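Local structure of nicotinate phosphoribosyltransferase (Vibrio cholerae, 4HL7) at residues A[11-16]-A[63-68]; A[75-80]-A[217-222]; A[233-238]-A[264-269]; A[250-255]-A[274-279]. The protein probably catalyses the ATP-driven synthesis of nicotinate D-ribonucleotide from nicotinate and 5-phosphoribosyl 1-diphosphate, a step of NAD(+) biosynthesis. All coordinates share one frame; numbering follows the deposited sequence.

Contact 1 (A[11-16]-A[63-68]); sequences HIIRSL and AHLGTL
Leu68 faces Ile13 and Leu16 across a wholly aliphatic contact, in which the N-terminal loop of the nicotinate phosphoribosyltransferase fold, just ahead of helix 21-33, packs against the chain around the C-terminal part of helix 52-64. Leu68 touches with its methyl CD1 and, against CD2 and CG of Leu16, with CB. The methyl Leu68 CD1 lies 3.6 Å from CD2 of Leu16, while on Ile13 its neighbour is the branch methyl CG2, at 4.1 Å from Leu68 CD1, with the two side chains crossing at about a right angle. Leu68 CG stands anti to its carbonyl carbon (chi1 -64°), which carries CG and its methyls toward the loop. Ile13 also offers CG1 to CD2 of Leu65, a looser approach at 4.4 Å. Beyond these residues, Leu16 and Leu65 both lean on Phe98, and Ile13 reaches Leu134 and Ile138, so the cluster continues onto helix 131-147.

Within 63-68, backbone and side-chain hydrogen bonds shape the turn that carries the leucines. Gly66 N, Thr67 N and Leu68 N each bond to the carbonyl three residues back. His64 O is gripped twice, by Thr67 N and by the hydroxyl of the same residue; Thr67 OG1 sits 2.7 Å from His64 O, in the carbonyl plane, at a C=O...O angle of 147°.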
loop_
_atom_site.group_PDB
_atom_site.type_symbol
_atom_site.label_atom_id
_atom_site.label_comp_id
_atom_site.label_asym_id
_atom_site.label_seq_id
_atom_site.Cartn_x
_atom_site.Cartn_y
_atom_site.Cartn_z
ATOM N N HIS A 11 19.215 -12.172 2.734
ATOM C CA HIS A 11 18.323 -11.434 3.634
ATOM C C HIS A 11 16.991 -11.165 2.937
ATOM O O HIS A 11 16.964 -10.816 1.751
ATOM C CB HIS A 11 19.014 -10.139 4.086
ATOM C CG HIS A 11 19.674 -9.361 2.955
ATOM N ND1 HIS A 11 19.858 -9.884 1.708
ATOM C CD2 HIS A 11 20.196 -8.056 2.910
ATOM C CE1 HIS A 11 20.454 -8.967 0.910
ATOM N NE2 HIS A 11 20.657 -7.845 1.638
ATOM N N ILE A 12 15.892 -11.410 3.654
ATOM C CA ILE A 12 14.521 -11.122 3.171
ATOM C C ILE A 12 14.347 -9.587 3.180
ATOM O O ILE A 12 14.147 -8.978 2.141
ATOM C CB ILE A 12 13.465 -11.860 4.052
ATOM C CG1 ILE A 12 13.624 -13.392 3.855
ATOM C CG2 ILE A 12 12.050 -11.319 3.777
ATOM C CD1 ILE A 12 12.666 -14.230 4.678
ATOM N N ILE A 13 14.495 -8.981 4.340
ATOM C CA ILE A 13 14.389 -7.529 4.456
ATOM C C ILE A 13 15.795 -6.916 4.318
ATOM O O ILE A 13 16.741 -7.319 5.004
ATOM C CB ILE A 13 13.724 -7.111 5.792
ATOM C CG1 ILE A 13 12.308 -7.764 5.914
ATOM C CG2 ILE A 13 13.718 -5.594 5.932
ATOM C CD1 ILE A 13 11.278 -7.300 4.891
ATOM N N ARG A 14 15.934 -5.953 3.427
ATOM C CA ARG A 14 17.278 -5.523 3.027
ATOM C C ARG A 14 17.833 -4.412 3.928
ATOM O O ARG A 14 19.025 -4.256 4.028
ATOM C CB ARG A 14 17.206 -5.078 1.598
ATOM C CG ARG A 14 16.786 -6.270 0.747
ATOM C CD ARG A 14 17.650 -6.401 -0.398
ATOM N NE ARG A 14 17.450 -7.680 -1.081
ATOM C CZ ARG A 14 17.996 -7.930 -2.247
ATOM N NH1 ARG A 14 18.754 -6.992 -2.820
ATOM N NH2 ARG A 14 17.792 -9.098 -2.843
ATOM N N SER A 15 16.940 -3.641 4.528
ATOM C CA SER A 15 17.282 -2.480 5.403
ATOM C C SER A 15 15.968 -1.932 5.917
ATOM O O SER A 15 14.897 -2.378 5.477
ATOM C CB SER A 15 18.031 -1.378 4.639
ATOM O OG SER A 15 17.164 -0.572 3.822
ATOM N N LEU A 16 16.010 -0.948 6.820
ATOM C CA LEU A 16 14.738 -0.363 7.291
ATOM C C LEU A 16 14.200 0.652 6.284
ATOM O O LEU A 16 13.174 1.319 6.541
ATOM C CB LEU A 16 14.904 0.292 8.686
ATOM C CG LEU A 16 14.928 -0.632 9.929
ATOM C CD1 LEU A 16 14.996 0.198 11.206
ATOM C CD2 LEU A 16 13.738 -1.605 9.980
ATOM N N ALA A 63 11.104 -11.696 14.568
ATOM C CA ALA A 63 12.023 -11.446 15.698
ATOM C C ALA A 63 13.267 -10.714 15.239
ATOM O O ALA A 63 13.751 -9.766 15.877
ATOM C CB ALA A 63 12.401 -12.772 16.392
ATOM N N HIS A 64 13.797 -11.143 14.119
ATOM C CA HIS A 64 14.886 -10.448 13.504
ATOM C C HIS A 64 14.703 -8.949 13.214
ATOM O O HIS A 64 15.681 -8.192 13.273
ATOM C CB HIS A 64 15.266 -11.206 12.256
ATOM C CG HIS A 64 16.514 -10.703 11.631
ATOM N ND1 HIS A 64 17.753 -10.976 12.152
ATOM C CD2 HIS A 64 16.714 -9.877 10.522
ATOM C CE1 HIS A 64 18.682 -10.372 11.390
ATOM N NE2 HIS A 64 18.041 -9.691 10.394
ATOM N N LEU A 65 13.455 -8.476 12.957
ATOM C CA LEU A 65 13.228 -7.023 12.843
ATOM C C LEU A 65 13.772 -6.224 14.048
ATOM O O LEU A 65 14.110 -5.053 13.888
ATOM C CB LEU A 65 11.729 -6.689 12.637
ATOM C CG LEU A 65 11.148 -7.325 11.360
ATOM C CD1 LEU A 65 9.679 -6.995 11.288
ATOM C CD2 LEU A 65 11.929 -6.825 10.152
ATOM N N GLY A 66 13.737 -6.839 15.247
ATOM C CA GLY A 66 14.145 -6.206 16.486
ATOM C C GLY A 66 15.629 -5.866 16.457
ATOM O O GLY A 66 16.080 -5.045 17.236
ATOM N N THR A 67 16.375 -6.445 15.521
ATOM C CA THR A 67 17.822 -6.194 15.446
ATOM C C THR A 67 18.207 -5.117 14.404
ATOM O O THR A 67 19.376 -4.734 14.273
ATOM C CB THR A 67 18.589 -7.480 15.146
ATOM O OG1 THR A 67 18.327 -7.933 13.816
ATOM C CG2 THR A 67 18.219 -8.560 16.140
ATOM N N LEU A 68 17.235 -4.704 13.601
ATOM C CA LEU A 68 17.508 -3.731 12.537
ATOM C C LEU A 68 17.614 -2.340 13.068
ATOM O O LEU A 68 16.943 -1.978 14.051
ATOM C CB LEU A 68 16.404 -3.757 11.471
ATOM C CG LEU A 68 16.308 -5.071 10.724
ATOM C CD1 LEU A 68 15.330 -4.812 9.568
ATOM C CD2 LEU A 68 17.672 -5.549 10.206
#

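Contact 2 (A[75-80]-A[217-222]); sequences IHYLTQ and HFAREF
Tyr77 lays one face of its ring against the aliphatic part of Arg220. CB of Arg220 stands 3.9 Å from the centroid of the Tyr77 ring and 20° off its normal, a CH-pi contact displaced toward the CE2 rim, where Tyr77 CE2 and Arg220 CB are 3.6 Å apart. Farther along the arginine, CG and CD follow the ring back toward Tyr77 CD2 and CG. At the phenol end, Tyr77 OH comes within 3.4 Å of the methyl CB of Ala219 and takes part in a hydrogen bond of 2.7 Å with a water oxygen lying in the ring plane. That water gives a weak bond to Ala219 O, so it links the two helices.

Both principal side chains leave their helices with CG anti to the backbone N (chi1 169° for Tyr77), which stretches the phenol across to helix 216-222. Arg220 then bends at chi3 (55°), and its guanidinium leaves the phenol face to form a salt bridge through NH1 with Asp74, just before 75-80 on the same helix. Leu17 touches both Tyr77 and Arg220, and His81 meets the tyrosine ring at a shallow angle.

Helix 72-81 of the N-terminal domain is thus joined to helix 216-222 of the family's barrel region in part by Arg220, which gives its methylenes to an aromatic face and its charge to a carboxylate.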
loop_
_atom_site.group_PDB
_atom_site.type_symbol
_atom_site.label_atom_id
_atom_site.label_comp_id
_atom_site.label_asym_id
_atom_site.label_seq_id
_atom_site.Cartn_x
_atom_site.Cartn_y
_atom_site.Cartn_z
ATOM N N ILE A 75 19.948 7.509 6.941
ATOM C CA ILE A 75 19.465 8.840 7.359
ATOM C C ILE A 75 19.937 9.929 6.378
ATOM O O ILE A 75 19.138 10.846 6.004
ATOM C CB ILE A 75 19.844 9.179 8.809
ATOM C CG1 ILE A 75 19.291 8.104 9.767
ATOM C CG2 ILE A 75 19.243 10.526 9.232
ATOM C CD1 ILE A 75 17.785 8.050 9.842
ATOM N N HIS A 76 21.195 9.832 5.966
ATOM C CA HIS A 76 21.786 10.725 4.948
ATOM C C HIS A 76 20.974 10.621 3.679
ATOM O O HIS A 76 20.649 11.646 3.032
ATOM C CB HIS A 76 23.259 10.374 4.651
ATOM C CG HIS A 76 24.236 10.689 5.805
ATOM N ND1 HIS A 76 24.069 11.762 6.655
ATOM C CD2 HIS A 76 25.424 10.036 6.226
ATOM C CE1 HIS A 76 25.100 11.790 7.562
ATOM N NE2 HIS A 76 25.920 10.737 7.306
ATOM N N TYR A 77 20.597 9.398 3.299
ATOM C CA TYR A 77 19.780 9.214 2.086
ATOM C C TYR A 77 18.433 9.964 2.218
ATOM O O TYR A 77 18.039 10.718 1.327
ATOM C CB TYR A 77 19.539 7.713 1.754
ATOM C CG TYR A 77 18.485 7.563 0.659
ATOM C CD1 TYR A 77 17.161 7.222 0.969
ATOM C CD2 TYR A 77 18.817 7.817 -0.673
ATOM C CE1 TYR A 77 16.178 7.150 -0.024
ATOM C CE2 TYR A 77 17.849 7.734 -1.679
ATOM C CZ TYR A 77 16.541 7.398 -1.350
ATOM O OH TYR A 77 15.595 7.319 -2.338
ATOM N N LEU A 78 17.746 9.804 3.334
ATOM C CA LEU A 78 16.483 10.499 3.478
ATOM C C LEU A 78 16.664 12.022 3.571
ATOM O O LEU A 78 15.803 12.791 3.143
ATOM C CB LEU A 78 15.734 10.035 4.733
ATOM C CG LEU A 78 15.296 8.545 4.682
ATOM C CD1 LEU A 78 14.626 8.223 6.015
ATOM C CD2 LEU A 78 14.327 8.333 3.518
ATOM N N THR A 79 17.729 12.455 4.223
ATOM C CA THR A 79 17.986 13.883 4.294
ATOM C C THR A 79 18.001 14.531 2.902
ATOM O O THR A 79 17.396 15.582 2.709
ATOM C CB THR A 79 19.328 14.157 5.004
ATOM O OG1 THR A 79 19.182 13.776 6.359
ATOM C CG2 THR A 79 19.683 15.678 4.938
ATOM N N GLN A 80 18.737 13.928 1.979
ATOM C CA GLN A 80 18.908 14.421 0.599
ATOM C C GLN A 80 17.697 14.152 -0.292
ATOM O O GLN A 80 17.217 15.053 -1.007
ATOM C CB GLN A 80 20.148 13.796 -0.047
ATOM C CG GLN A 80 20.323 14.191 -1.522
ATOM C CD GLN A 80 21.732 13.944 -2.071
ATOM O OE1 GLN A 80 22.674 13.650 -1.326
ATOM N NE2 GLN A 80 21.884 14.107 -3.368
ATOM N N HIS A 217 14.483 1.813 -0.243
ATOM C CA HIS A 217 15.752 1.074 -0.425
ATOM C C HIS A 217 16.150 0.909 -1.871
ATOM O O HIS A 217 17.341 1.120 -2.256
ATOM C CB HIS A 217 15.665 -0.297 0.249
ATOM C CG HIS A 217 16.947 -1.089 0.173
ATOM N ND1 HIS A 217 17.875 -1.052 1.132
ATOM C CD2 HIS A 217 17.440 -1.933 -0.815
ATOM C CE1 HIS A 217 18.909 -1.839 0.797
ATOM N NE2 HIS A 217 18.643 -2.389 -0.382
ATOM N N PHE A 218 15.184 0.545 -2.701
ATOM C CA PHE A 218 15.436 0.329 -4.142
ATOM C C PHE A 218 15.431 1.660 -4.902
ATOM O O PHE A 218 16.115 1.760 -5.901
ATOM C CB PHE A 218 14.409 -0.683 -4.730
ATOM C CG PHE A 218 14.661 -2.108 -4.285
ATOM C CD1 PHE A 218 15.949 -2.666 -4.378
ATOM C CD2 PHE A 218 13.623 -2.886 -3.725
ATOM C CE1 PHE A 218 16.224 -3.955 -3.890
ATOM C CE2 PHE A 218 13.882 -4.170 -3.280
ATOM C CZ PHE A 218 15.173 -4.712 -3.346
ATOM N N ALA A 219 14.728 2.681 -4.393
ATOM C CA ALA A 219 14.869 4.057 -4.946
ATOM C C ALA A 219 16.339 4.495 -4.818
ATOM O O ALA A 219 16.943 4.958 -5.780
ATOM C CB ALA A 219 13.937 5.050 -4.256
ATOM N N ARG A 220 16.916 4.273 -3.647
ATOM C CA ARG A 220 18.365 4.460 -3.475
ATOM C C ARG A 220 19.212 3.656 -4.418
ATOM O O ARG A 220 20.074 4.225 -5.085
ATOM C CB ARG A 220 18.814 4.244 -2.025
ATOM C CG ARG A 220 20.322 4.470 -1.784
ATOM C CD ARG A 220 20.695 4.364 -0.289
ATOM N NE ARG A 220 20.264 3.093 0.292
ATOM C CZ ARG A 220 20.239 2.811 1.595
ATOM N NH1 ARG A 220 20.664 3.718 2.486
ATOM N NH2 ARG A 220 19.803 1.616 2.010
ATOM N N GLU A 221 19.022 2.346 -4.429
ATOM C CA GLU A 221 19.903 1.458 -5.154
ATOM C C GLU A 221 19.949 1.823 -6.625
ATOM O O GLU A 221 21.021 1.738 -7.300
ATOM C CB GLU A 221 19.440 0.016 -4.995
ATOM C CG GLU A 221 20.161 -0.923 -5.938
ATOM C CD GLU A 221 20.132 -2.371 -5.495
ATOM O OE1 GLU A 221 19.532 -2.675 -4.451
ATOM O OE2 GLU A 221 20.717 -3.218 -6.200
ATOM N N PHE A 222 18.796 2.218 -7.160
ATOM C CA PHE A 222 18.694 2.425 -8.623
ATOM C C PHE A 222 18.571 3.897 -9.021
ATOM O O PHE A 222 18.313 4.190 -10.182
ATOM C CB PHE A 222 17.484 1.624 -9.175
ATOM C CG PHE A 222 17.652 0.156 -9.057
ATOM C CD1 PHE A 222 18.615 -0.500 -9.822
ATOM C CD2 PHE A 222 16.887 -0.575 -8.159
ATOM C CE1 PHE A 222 18.808 -1.857 -9.711
ATOM C CE2 PHE A 222 17.053 -1.939 -8.051
ATOM C CZ PHE A 222 18.003 -2.596 -8.834
HETATM O O HOH W 1 16.318 8.024 -4.822
#

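Contact 3 (A[233-238]-A[264-269]); sequences EWFMGH and AIAPTD
Phe235 points from helix 232-241 at Pro267, and the two side chains approach from opposite directions. At its root, CB sets CG anti to the carbonyl carbon (chi1 -62°), and chi2 of 90° stands the ring perpendicular to the plane of CA, CB and CG. Going out along one side of the ring, CD1 lies 4.0 Å from Pro267 CG. CE1 makes the closest approach, 3.4 Å from CD of Pro267 and 3.6 Å from CG of the same proline, so this ring atom rests against two adjoining methylenes. CZ, at the tip, is 3.9 Å from Pro267 CD and 4.4 Å from the methyl CB of Ala266; both residues meet the ring obliquely. CD2, on the other side, turns to Ala251 of helix 247-258, and Leu252 of that helix also touches the phenylalanine.

Pro267 ends strand 265-267, a strand of the parallel sheet in the TIM-barrel-like part of the protein, and the contact packs helix 232-241 against it. Next to Phe235, Trp234 sets CD1 over one face of the phenylalanine ring, and its own ring has His238 CE1 over the centre, 3.5 Å above the plane. The imidazole is held there by a nearly straight bond of 2.8 Å from His238 ND1 to Trp234 O, with an N-H...O angle of 175°, while its NE2 bonds to Tyr34 OH.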
loop_
_atom_site.group_PDB
_atom_site.type_symbol
_atom_site.label_atom_id
_atom_site.label_comp_id
_atom_site.label_asym_id
_atom_site.label_seq_id
_atom_site.Cartn_x
_atom_site.Cartn_y
_atom_site.Cartn_z
ATOM N N GLU A 233 -5.088 4.181 6.210
ATOM C CA GLU A 233 -4.981 4.215 7.698
ATOM C C GLU A 233 -4.867 5.567 8.274
ATOM O O GLU A 233 -5.331 5.775 9.365
ATOM C CB GLU A 233 -3.787 3.336 8.221
ATOM C CG GLU A 233 -2.464 3.916 7.953
ATOM C CD GLU A 233 -1.323 3.118 8.625
ATOM O OE1 GLU A 233 -1.199 3.138 9.901
ATOM O OE2 GLU A 233 -0.518 2.566 7.846
ATOM N N TRP A 234 -4.319 6.541 7.525
ATOM C CA TRP A 234 -4.264 7.904 8.043
ATOM C C TRP A 234 -5.700 8.450 8.201
ATOM O O TRP A 234 -6.110 9.009 9.237
ATOM C CB TRP A 234 -3.456 8.738 7.046
ATOM C CG TRP A 234 -3.385 10.206 7.356
ATOM C CD1 TRP A 234 -3.942 11.255 6.630
ATOM C CD2 TRP A 234 -2.681 10.828 8.468
ATOM N NE1 TRP A 234 -3.591 12.481 7.189
ATOM C CE2 TRP A 234 -2.850 12.276 8.316
ATOM C CE3 TRP A 234 -1.924 10.343 9.539
ATOM C CZ2 TRP A 234 -2.280 13.179 9.195
ATOM C CZ3 TRP A 234 -1.363 11.272 10.457
ATOM C CH2 TRP A 234 -1.507 12.655 10.265
ATOM N N PHE A 235 -6.525 8.184 7.192
ATOM C CA PHE A 235 -7.945 8.674 7.264
ATOM C C PHE A 235 -8.771 7.874 8.283
ATOM O O PHE A 235 -9.644 8.423 9.015
ATOM C CB PHE A 235 -8.536 8.536 5.866
ATOM C CG PHE A 235 -7.797 9.382 4.861
ATOM C CD1 PHE A 235 -6.720 8.874 4.163
ATOM C CD2 PHE A 235 -8.100 10.714 4.718
ATOM C CE1 PHE A 235 -5.985 9.700 3.305
ATOM C CE2 PHE A 235 -7.342 11.543 3.869
ATOM C CZ PHE A 235 -6.301 11.016 3.156
HETATM N N MSE A 236 -8.498 6.564 8.341
HETATM C CA MSE A 236 -9.259 5.689 9.260
HETATM C C MSE A 236 -8.898 6.054 10.690
HETATM O O MSE A 236 -9.771 6.166 11.525
HETATM C CB MSE A 236 -8.810 4.219 8.982
HETATM C CG MSE A 236 -9.439 3.749 7.664
HETATM SE SE MSE A 236 -8.476 2.097 7.109
HETATM C CE MSE A 236 -9.449 0.905 8.325
ATOM N N GLY A 237 -7.592 6.251 10.981
ATOM C CA GLY A 237 -7.197 6.614 12.368
ATOM C C GLY A 237 -7.935 7.869 12.851
ATOM O O GLY A 237 -8.291 7.991 14.016
ATOM N N HIS A 238 -8.138 8.835 11.956
ATOM C CA HIS A 238 -8.890 10.056 12.344
ATOM C C HIS A 238 -10.298 9.833 12.794
ATOM O O HIS A 238 -10.880 10.688 13.463
ATOM C CB HIS A 238 -8.781 11.155 11.266
ATOM C CG HIS A 238 -7.446 11.877 11.317
ATOM N ND1 HIS A 238 -6.327 11.350 10.779
ATOM C CD2 HIS A 238 -7.039 13.024 12.012
ATOM C CE1 HIS A 238 -5.263 12.167 11.035
ATOM N NE2 HIS A 238 -5.702 13.194 11.786
ATOM N N ALA A 264 1.398 15.055 -2.084
ATOM C CA ALA A 264 0.112 14.890 -1.481
ATOM C C ALA A 264 -0.828 14.277 -2.479
ATOM O O ALA A 264 -1.382 14.990 -3.366
ATOM C CB ALA A 264 -0.416 16.216 -1.002
ATOM N N ILE A 265 -0.944 12.964 -2.417
ATOM C CA ILE A 265 -1.908 12.252 -3.275
ATOM C C ILE A 265 -2.877 11.532 -2.356
ATOM O O ILE A 265 -2.469 10.611 -1.663
ATOM C CB ILE A 265 -1.201 11.203 -4.192
ATOM C CG1 ILE A 265 -0.229 11.884 -5.176
ATOM C CG2 ILE A 265 -2.245 10.363 -4.981
ATOM C CD1 ILE A 265 -0.909 12.792 -6.213
ATOM N N ALA A 266 -4.166 11.911 -2.373
ATOM C CA ALA A 266 -5.188 11.288 -1.438
ATOM C C ALA A 266 -5.899 10.102 -2.042
ATOM O O ALA A 266 -6.361 10.171 -3.180
ATOM C CB ALA A 266 -6.239 12.337 -1.024
ATOM N N PRO A 267 -6.021 8.995 -1.293
ATOM C CA PRO A 267 -7.028 8.036 -1.731
ATOM C C PRO A 267 -8.447 8.563 -1.506
ATOM O O PRO A 267 -8.683 9.352 -0.602
ATOM C CB PRO A 267 -6.764 6.824 -0.818
ATOM C CG PRO A 267 -6.384 7.511 0.469
ATOM C CD PRO A 267 -5.548 8.712 0.084
ATOM N N THR A 268 -9.395 8.109 -2.309
ATOM C CA THR A 268 -10.727 8.709 -2.266
ATOM C C THR A 268 -11.770 7.796 -1.696
ATOM O O THR A 268 -12.978 8.214 -1.511
ATOM C CB THR A 268 -11.168 9.133 -3.716
ATOM O OG1 THR A 268 -11.318 7.936 -4.487
ATOM C CG2 THR A 268 -10.143 10.000 -4.351
ATOM N N ASP A 269 -11.381 6.557 -1.364
ATOM C CA ASP A 269 -12.355 5.553 -1.035
ATOM C C ASP A 269 -12.223 4.983 0.390
ATOM O O ASP A 269 -12.648 3.864 0.648
ATOM C CB ASP A 269 -12.281 4.354 -2.056
ATOM C CG ASP A 269 -10.938 3.599 -2.000
ATOM O OD1 ASP A 269 -9.897 4.194 -1.624
ATOM O OD2 ASP A 269 -10.931 2.386 -2.363
#

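Contact 4 (A[250-255]-A[274-279]); sequences VALERW and DAFLND
Different first torsions bring Leu252 and Phe276 together. Leu252 has CG beside the backbone N (chi1 -63°) and Phe276 has CG anti to it (chi1 -178°), which swings the phenyl ring from the flank of helix 273-279 toward helix 247-258. The leucine then divides its two methyls. CD2 approaches the ring obliquely, 4.2 Å from Phe276 CE1, whereas CD1 lies 4.4 Å from CB of Asp279, one turn farther along. Both helices flank strand 265-267 in the chain, and their packing belongs to the outer layer of the barrel-like region. Phe276 also rests on Thr268 beyond that strand and on Met305 of helix 298-311.

Asp279 meets the leucine with its methylene; its carboxylate is engaged elsewhere, OD2 accepting from Gln248 NE2 while OD1 has a long, weak ion pair with Arg245. Across these two segments the attraction is therefore dispersive and rather loose, and the hydrogen bond from Gln248, earlier on helix 247-258, adds a directional link between the two helices.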
loop_
_atom_site.group_PDB
_atom_site.type_symbol
_atom_site.label_atom_id
_atom_site.label_comp_id
_atom_site.label_asym_id
_atom_site.label_seq_id
_atom_site.Cartn_x
_atom_site.Cartn_y
_atom_site.Cartn_z
ATOM N N VAL A 250 -10.315 16.420 8.327
ATOM C CA VAL A 250 -9.176 16.755 9.206
ATOM C C VAL A 250 -7.913 16.021 8.752
ATOM O O VAL A 250 -6.812 16.588 8.740
ATOM C CB VAL A 250 -9.477 16.471 10.692
ATOM C CG1 VAL A 250 -8.179 16.509 11.498
ATOM C CG2 VAL A 250 -10.578 17.451 11.204
ATOM N N ALA A 251 -8.071 14.747 8.350
ATOM C CA ALA A 251 -6.902 13.976 7.907
ATOM C C ALA A 251 -6.324 14.638 6.647
ATOM O O ALA A 251 -5.084 14.768 6.497
ATOM C CB ALA A 251 -7.303 12.531 7.617
ATOM N N LEU A 252 -7.214 15.082 5.717
ATOM C CA LEU A 252 -6.669 15.836 4.538
ATOM C C LEU A 252 -5.895 17.114 4.940
ATOM O O LEU A 252 -4.793 17.369 4.426
ATOM C CB LEU A 252 -7.771 16.192 3.503
ATOM C CG LEU A 252 -8.499 14.999 2.802
ATOM C CD1 LEU A 252 -9.791 15.479 2.208
ATOM C CD2 LEU A 252 -7.538 14.484 1.703
ATOM N N GLU A 253 -6.464 17.915 5.829
ATOM C CA GLU A 253 -5.825 19.130 6.263
ATOM C C GLU A 253 -4.510 18.860 6.974
ATOM O O GLU A 253 -3.528 19.568 6.770
ATOM C CB GLU A 253 -6.813 19.900 7.188
ATOM C CG GLU A 253 -8.022 20.359 6.366
ATOM C CD GLU A 253 -9.064 20.999 7.251
ATOM O OE1 GLU A 253 -9.138 20.608 8.409
ATOM O OE2 GLU A 253 -9.795 21.869 6.772
ATOM N N ARG A 254 -4.485 17.858 7.838
ATOM C CA ARG A 254 -3.321 17.646 8.690
ATOM C C ARG A 254 -2.154 17.053 7.905
ATOM O O ARG A 254 -1.019 17.224 8.294
ATOM C CB ARG A 254 -3.669 16.733 9.847
ATOM C CG ARG A 254 -4.481 17.531 10.873
ATOM C CD ARG A 254 -4.215 17.109 12.294
ATOM N NE ARG A 254 -4.136 18.292 13.171
ATOM C CZ ARG A 254 -3.843 18.239 14.461
ATOM N NH1 ARG A 254 -3.644 17.056 15.036
ATOM N NH2 ARG A 254 -3.785 19.364 15.189
ATOM N N TRP A 255 -2.419 16.357 6.801
ATOM C CA TRP A 255 -1.293 15.919 5.959
ATOM C C TRP A 255 -0.505 17.141 5.474
ATOM O O TRP A 255 0.714 17.161 5.451
ATOM C CB TRP A 255 -1.791 15.102 4.746
ATOM C CG TRP A 255 -0.655 14.507 3.950
ATOM C CD1 TRP A 255 -0.055 14.974 2.772
ATOM C CD2 TRP A 255 0.146 13.361 4.353
ATOM N NE1 TRP A 255 1.026 14.134 2.414
ATOM C CE2 TRP A 255 1.137 13.133 3.310
ATOM C CE3 TRP A 255 0.105 12.498 5.435
ATOM C CZ2 TRP A 255 2.065 12.088 3.387
ATOM C CZ3 TRP A 255 1.028 11.436 5.475
ATOM C CH2 TRP A 255 1.963 11.244 4.468
ATOM N N ASP A 274 -18.624 9.935 -3.003
ATOM C CA ASP A 274 -19.433 11.126 -2.632
ATOM C C ASP A 274 -18.974 11.783 -1.366
ATOM O O ASP A 274 -18.993 13.007 -1.279
ATOM C CB ASP A 274 -20.935 10.830 -2.533
ATOM C CG ASP A 274 -21.493 10.289 -3.834
ATOM O OD1 ASP A 274 -21.404 10.980 -4.861
ATOM O OD2 ASP A 274 -21.917 9.121 -3.841
ATOM N N ALA A 275 -18.612 11.001 -0.333
ATOM C CA ALA A 275 -18.074 11.607 0.924
ATOM C C ALA A 275 -16.785 12.329 0.662
ATOM O O ALA A 275 -16.542 13.406 1.218
ATOM C CB ALA A 275 -17.830 10.516 1.992
ATOM N N PHE A 276 -15.917 11.716 -0.144
ATOM C CA PHE A 276 -14.650 12.356 -0.495
ATOM C C PHE A 276 -14.902 13.677 -1.227
ATOM O O PHE A 276 -14.348 14.719 -0.853
ATOM C CB PHE A 276 -13.820 11.475 -1.396
ATOM C CG PHE A 276 -12.492 12.098 -1.723
ATOM C CD1 PHE A 276 -11.449 12.112 -0.781
ATOM C CD2 PHE A 276 -12.342 12.757 -2.894
ATOM C CE1 PHE A 276 -10.247 12.765 -1.078
ATOM C CE2 PHE A 276 -11.149 13.404 -3.213
ATOM C CZ PHE A 276 -10.099 13.398 -2.306
ATOM N N LEU A 277 -15.796 13.666 -2.216
ATOM C CA LEU A 277 -16.039 14.932 -2.966
ATOM C C LEU A 277 -16.601 16.006 -2.072
ATOM O O LEU A 277 -16.279 17.170 -2.248
ATOM C CB LEU A 277 -16.978 14.670 -4.160
ATOM C CG LEU A 277 -16.297 13.775 -5.230
ATOM C CD1 LEU A 277 -17.224 13.663 -6.432
ATOM C CD2 LEU A 277 -14.913 14.247 -5.654
ATOM N N ASN A 278 -17.425 15.632 -1.098
ATOM C CA ASN A 278 -17.961 16.622 -0.173
ATOM C C ASN A 278 -16.929 17.214 0.753
ATOM O O ASN A 278 -17.097 18.345 1.229
ATOM C CB ASN A 278 -19.099 16.057 0.686
ATOM C CG ASN A 278 -20.346 15.830 -0.116
ATOM O OD1 ASN A 278 -20.493 16.389 -1.223
ATOM N ND2 ASN A 278 -21.265 15.000 0.419
ATOM N N ASP A 279 -15.854 16.479 1.006
ATOM C CA ASP A 279 -14.784 17.013 1.871
ATOM C C ASP A 279 -13.696 17.761 1.108
ATOM O O ASP A 279 -13.006 18.620 1.672
ATOM C CB ASP A 279 -14.135 15.850 2.708
ATOM C CG ASP A 279 -15.047 15.370 3.853
ATOM O OD1 ASP A 279 -15.954 16.119 4.328
ATOM O OD2 ASP A 279 -14.878 14.227 4.266
#

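How the contacts relate
The contacts fall into two touching pairs. Contacts 1 and 2, centres about 17 Å apart, join where the loop 11-16 meets helix 216-222: Ser15 OG lies 2.8 Å from His217 ND1, a probable hydrogen bond, and Arg14 packs on the same imidazole. Contacts 3 and 4 are closer, with centres about 8 Å apart, and their segments alternate along the chain; Trp234 NE1 stands 2.8 Å from Ala251 O, probably hydrogen-bonded. The pairs remain separate, nearest atoms of contacts 2 and 4 being about 13 Å apart. Contact 3 borders the predicted autophosphorylation site: His232 directly precedes 233-238, and its NE2 bonds to Asp269 OD1. The histidine is unphosphorylated here.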